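Local coordinates for oligopeptide-binding protein oppA (Lactococcus lactis, PDB 3DRF) that binds oligopeptides in a voluminous cavity as the receptor of an ABC transporter for peptide uptake, closing around them like a Venus fly-trap, at residues 126-131 / 147-152; 133-138 / 489-494. One frame throughout, in Å; residues are numbered along the deposited sequence. Where two conformers were deposited one is given.

Contact 1: 126-131 / 147-152; sequences IANPAY and SDYHTG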
# COMPACT_ATOMS: atom_id res chain seq x y z
N ILE A 126 -10.87 -4.97 11.20
CA ILE A 126 -9.45 -4.70 11.46
C ILE A 126 -9.05 -4.90 12.95
O ILE A 126 -8.02 -5.45 13.23
CB ILE A 126 -9.10 -3.24 11.01
CG1 ILE A 126 -9.28 -3.17 9.46
CG2 ILE A 126 -7.67 -2.92 11.44
CD1 ILE A 126 -9.04 -1.70 8.91
N ALA A 127 -9.89 -4.40 13.85
CA ALA A 127 -9.54 -4.35 15.30
C ALA A 127 -9.74 -5.64 16.12
O ALA A 127 -9.03 -5.85 17.07
CB ALA A 127 -10.29 -3.16 15.97
N ASN A 128 -10.73 -6.44 15.73
CA ASN A 128 -10.91 -7.73 16.40
C ASN A 128 -9.92 -8.70 15.77
O ASN A 128 -10.06 -9.01 14.62
CB ASN A 128 -12.35 -8.21 16.23
CG ASN A 128 -12.60 -9.53 16.92
OD1 ASN A 128 -11.73 -10.29 17.23
ND2 ASN A 128 -13.87 -9.73 17.18
N PRO A 129 -8.94 -9.20 16.55
CA PRO A 129 -7.88 -10.04 15.90
C PRO A 129 -8.35 -11.37 15.29
O PRO A 129 -7.69 -11.96 14.51
CB PRO A 129 -6.90 -10.35 17.07
CG PRO A 129 -7.13 -9.25 18.05
CD PRO A 129 -8.63 -9.02 18.00
N ALA A 130 -9.55 -11.80 15.67
CA ALA A 130 -10.08 -13.09 15.16
C ALA A 130 -10.27 -13.12 13.63
O ALA A 130 -10.24 -14.14 13.07
CB ALA A 130 -11.39 -13.49 15.91
N TYR A 131 -10.47 -11.96 12.98
CA TYR A 131 -10.61 -11.88 11.51
C TYR A 131 -9.27 -11.99 10.75
O TYR A 131 -9.27 -12.18 9.60
CB TYR A 131 -11.36 -10.59 11.06
CG TYR A 131 -12.77 -10.41 11.65
CD1 TYR A 131 -12.97 -9.55 12.73
CD2 TYR A 131 -13.85 -11.13 11.15
CE1 TYR A 131 -14.22 -9.38 13.29
CE2 TYR A 131 -15.15 -10.95 11.69
CZ TYR A 131 -15.33 -10.09 12.77
OH TYR A 131 -16.54 -9.90 13.35
N SER A 147 -8.71 1.00 21.22
CA SER A 147 -7.62 0.20 21.77
C SER A 147 -8.16 -0.90 22.70
O SER A 147 -7.78 -2.02 22.62
CB SER A 147 -6.59 1.10 22.49
OG SER A 147 -5.97 1.97 21.58
N ASP A 148 -9.09 -0.55 23.56
CA ASP A 148 -9.61 -1.52 24.55
C ASP A 148 -10.49 -2.61 23.84
O ASP A 148 -10.52 -3.73 24.24
CB ASP A 148 -10.43 -0.75 25.60
CG ASP A 148 -9.57 -0.13 26.70
OD1 ASP A 148 -8.42 -0.38 26.81
OD2 ASP A 148 -10.17 0.61 27.43
N TYR A 149 -11.18 -2.23 22.76
CA TYR A 149 -11.85 -3.23 21.93
C TYR A 149 -10.85 -4.20 21.29
O TYR A 149 -10.98 -5.35 21.35
CB TYR A 149 -12.73 -2.53 20.89
CG TYR A 149 -13.46 -3.53 19.98
CD1 TYR A 149 -14.65 -4.15 20.40
CD2 TYR A 149 -12.94 -3.90 18.74
CE1 TYR A 149 -15.30 -5.08 19.60
CE2 TYR A 149 -13.61 -4.85 17.94
CZ TYR A 149 -14.78 -5.39 18.39
OH TYR A 149 -15.41 -6.29 17.57
N HIS A 150 -9.76 -3.66 20.77
CA HIS A 150 -8.70 -4.43 20.07
C HIS A 150 -8.05 -5.49 20.97
O HIS A 150 -7.73 -6.51 20.54
CB HIS A 150 -7.63 -3.46 19.52
CG HIS A 150 -6.46 -4.15 18.86
ND1 HIS A 150 -6.58 -4.97 17.77
CD2 HIS A 150 -5.15 -4.12 19.16
CE1 HIS A 150 -5.39 -5.45 17.46
NE2 HIS A 150 -4.50 -4.91 18.26
N THR A 151 -7.88 -5.15 22.25
CA THR A 151 -7.29 -6.11 23.23
C THR A 151 -8.37 -7.02 23.88
O THR A 151 -8.00 -7.89 24.64
CB THR A 151 -6.60 -5.35 24.38
OG1 THR A 151 -7.58 -4.57 25.06
CG2 THR A 151 -5.44 -4.48 23.87
N GLY A 152 -9.65 -6.78 23.63
CA GLY A 152 -10.71 -7.60 24.23
C GLY A 152 -11.10 -7.12 25.62
O GLY A 152 -11.95 -7.70 26.20
O HOH W 1 -16.30 -8.70 15.83
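The imidazole of His-150 meets helix 116-127 edge-on: the carbonyl oxygen of Ala-127 lies at the ring's rim, close to its plane, while the ring itself stacks against Trp-136. Tyr-149 also turns an edge to the helix end, with the methyl of Ala-127 in the ring plane and 3.9 Å (CB to CD2) from it. The amide of Asn-128 stands nearly perpendicular to this phenol ring, the planes 84° apart, while CB of Asn-128 packs beside the hydroxyl end of the ring.

The bond that fixes the imidazole is short and fairly straight, His-150 ND1 donating to Ala-127 O at 2.7 Å with an N-H...O angle of 157°. CG of His-150 is anti to its own backbone N (chi1 177°), which carries ND1 across to that oxygen, and NE2 is bonded to Ser-317 OG; with both nitrogens engaged, rotation of the ring is restricted. The same carbonyl receives a CA-H...O contact from His-150, with CA 3.3 Å from Ala-127 O. Here two helix termini are joined: Ala-127 closes helix 116-127, and the short helix 146-150 finishes in a Schellman motif at Gly-152, which has positive phi.

Beyond Ala-127 the chain folds into an Asx turn, Asn-128 OD1 accepting from Ala-130 N at 3.1 Å. ND2 of the same amide donates to a water 3.0 Å away, which is also hydrogen-bonded to the hydroxyls of Tyr-131 and Tyr-149 and so bridges the segments. At the exposed margin, Pro-129 CD rests 3.7 Å from His-150 O.

Contact 2: 133-138 / 489-494; sequences SDRWTD and APYNFG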
# COMPACT_ATOMS: atom_id res chain seq x y z
N SER A 133 -6.83 -9.61 10.31
CA SER A 133 -6.33 -8.42 9.60
C SER A 133 -4.88 -8.09 9.96
O SER A 133 -4.50 -8.30 11.04
CB SER A 133 -7.19 -7.18 9.96
OG SER A 133 -6.71 -6.05 9.24
N ASP A 134 -4.15 -7.57 8.97
CA ASP A 134 -2.77 -7.11 9.19
C ASP A 134 -2.72 -5.56 9.24
O ASP A 134 -1.65 -5.02 9.23
CB ASP A 134 -1.91 -7.63 8.01
CG ASP A 134 -2.00 -9.15 7.86
OD1 ASP A 134 -1.75 -9.81 8.81
OD2 ASP A 134 -2.39 -9.59 6.81
N ARG A 135 -3.89 -4.91 9.34
CA ARG A 135 -4.00 -3.45 9.22
C ARG A 135 -4.18 -2.66 10.55
O ARG A 135 -4.46 -1.50 10.55
CB ARG A 135 -5.08 -3.06 8.21
CG ARG A 135 -4.75 -3.45 6.76
CD ARG A 135 -5.85 -2.88 5.82
NE ARG A 135 -5.50 -3.07 4.40
CZ ARG A 135 -4.71 -2.28 3.73
NH1 ARG A 135 -4.47 -2.50 2.46
NH2 ARG A 135 -4.15 -1.25 4.31
N TRP A 136 -3.91 -3.31 11.69
CA TRP A 136 -3.85 -2.56 12.95
C TRP A 136 -2.66 -1.54 12.85
O TRP A 136 -1.66 -1.79 12.21
CB TRP A 136 -3.71 -3.52 14.18
CG TRP A 136 -3.78 -2.71 15.50
CD1 TRP A 136 -2.74 -2.44 16.29
CD2 TRP A 136 -4.92 -2.00 16.06
NE1 TRP A 136 -3.15 -1.64 17.36
CE2 TRP A 136 -4.47 -1.33 17.21
CE3 TRP A 136 -6.27 -1.86 15.68
CZ2 TRP A 136 -5.31 -0.56 18.01
CZ3 TRP A 136 -7.09 -1.10 16.46
CH2 TRP A 136 -6.64 -0.47 17.61
N THR A 137 -2.83 -0.41 13.52
CA THR A 137 -1.88 0.69 13.41
C THR A 137 -2.16 1.63 14.59
O THR A 137 -3.21 1.65 15.10
CB THR A 137 -2.07 1.43 12.06
OG1 THR A 137 -1.36 2.68 12.18
CG2 THR A 137 -3.60 1.67 11.69
N ASP A 138 -1.17 2.40 15.01
CA ASP A 138 -1.41 3.36 16.08
C ASP A 138 -2.38 4.49 15.68
O ASP A 138 -2.90 5.18 16.54
CB ASP A 138 -0.10 3.94 16.60
CG ASP A 138 0.65 2.95 17.46
OD1 ASP A 138 0.07 2.58 18.50
OD2 ASP A 138 1.78 2.54 17.10
N ALA A 489 1.96 -1.42 14.15
CA ALA A 489 1.57 -1.90 12.83
C ALA A 489 2.39 -3.10 12.33
O ALA A 489 3.56 -2.95 12.15
CB ALA A 489 1.79 -0.73 11.80
N PRO A 490 1.75 -4.20 11.96
CA PRO A 490 2.46 -5.31 11.29
C PRO A 490 3.03 -4.91 9.91
O PRO A 490 3.88 -5.53 9.41
CB PRO A 490 1.33 -6.34 11.07
CG PRO A 490 0.36 -6.10 12.15
CD PRO A 490 0.35 -4.55 12.30
N TYR A 491 2.57 -3.79 9.35
CA TYR A 491 3.14 -3.31 8.08
C TYR A 491 4.60 -2.77 8.20
O TYR A 491 5.22 -2.59 7.23
CB TYR A 491 2.25 -2.22 7.48
CG TYR A 491 1.05 -2.72 6.66
CD1 TYR A 491 0.59 -4.02 6.73
CD2 TYR A 491 0.37 -1.84 5.84
CE1 TYR A 491 -0.51 -4.43 5.98
CE2 TYR A 491 -0.73 -2.26 5.10
CZ TYR A 491 -1.17 -3.54 5.18
OH TYR A 491 -2.28 -3.92 4.40
N ASN A 492 5.08 -2.60 9.43
CA ASN A 492 6.49 -2.34 9.70
C ASN A 492 7.22 -3.69 9.59
O ASN A 492 7.42 -4.38 10.53
CB ASN A 492 6.67 -1.68 11.09
CG ASN A 492 8.14 -1.22 11.34
OD1 ASN A 492 9.04 -1.85 10.98
ND2 ASN A 492 8.30 -0.07 11.93
N PHE A 493 7.58 -4.04 8.35
CA PHE A 493 8.02 -5.44 8.01
C PHE A 493 9.33 -5.86 8.62
O PHE A 493 9.53 -6.99 8.86
CB PHE A 493 8.12 -5.61 6.46
CG PHE A 493 6.79 -5.55 5.71
CD1 PHE A 493 5.60 -5.91 6.33
CD2 PHE A 493 6.77 -5.15 4.40
CE1 PHE A 493 4.38 -5.86 5.66
CE2 PHE A 493 5.54 -5.11 3.74
CZ PHE A 493 4.39 -5.50 4.36
N GLY A 494 10.21 -4.89 8.83
CA GLY A 494 11.48 -5.15 9.51
C GLY A 494 11.45 -5.01 11.03
O GLY A 494 12.43 -5.32 11.66
O HOH W 2 -0.40 -2.56 9.79
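Arg-135 and Tyr-491 meet through a flat cationic group and a hydroxyl set over its face. OH of Tyr-491 sits above the centre of the guanidinium, 3.0 Å from Arg-135 CZ, and the guanidinium and ring planes are 65° apart. The N-H groups cannot aim at an oxygen in this position, so the approach is not a hydrogen bond; they serve other partners, NH1 bonding to the backbone of the bound peptide and to Ser-54 O, while the tyrosine hydroxyl pairs with Asn-55 OD1. CG of Arg-135 lies opposite its carbonyl carbon about CA-CB (chi1 -67°), which places CG 3.4 Å from Tyr-491 OH; the chain then runs extended to NE. An alanine at Arg-135 would remove the guanidinium and is likely to leave the peptide backbone without this donor and the Tyr-491 hydroxyl without its cover.

Van der Waals and CA-H...O contacts continue along the backbone. The carbonyl oxygen of Asp-134 lies 3.5 Å from Tyr-491 CE1, and that of Trp-136 approaches Pro-490 CD at 3.4 Å. Trp-136 O also takes a CA-H...O contact from Ala-489.

Polar bridging falls to one water, which donates to Asp-134 O and Trp-136 O, each at 2.8 Å, and accepts from Tyr-491 N at 3.2 Å. It thus links both backbones at the type I turn from Ala-489 to Asn-492, while an ST turn, Ser-133 OG accepting from Arg-135 N, shapes the facing loop.

Both loops line the peptide-binding cavity, where Phe-493 packs on an apolar peptide side chain. Helix 116-127 backs 133-138 through Ile-126 and Ala-127, helix 450-458 flanks the pair, Thr-458 touching Asp-134 and Phe-493, and Asn-319 ND2, on strand 318-320, donates to Ala-489 O.

Overall arrangement
Followed from the N terminus, the chain leaves helix 116-127 at segment 126-131, passes through 133-138 and reaches 147-152 at the end of helix 146-150. Contact 1 thereby closes a short loop, with 15 residues between its segments. Segment 133-138 lies inside that loop, and its partner 489-494 comes 350 residues later, so the two contacts cross instead of nesting. Their centres are about 13 Å apart and they touch directly, side chains of the two helix ends resting on the 133-138 loop. The local joining of two helix ends near the surface is thus continuous with a long-range, buried meeting of loops beside the bound peptide.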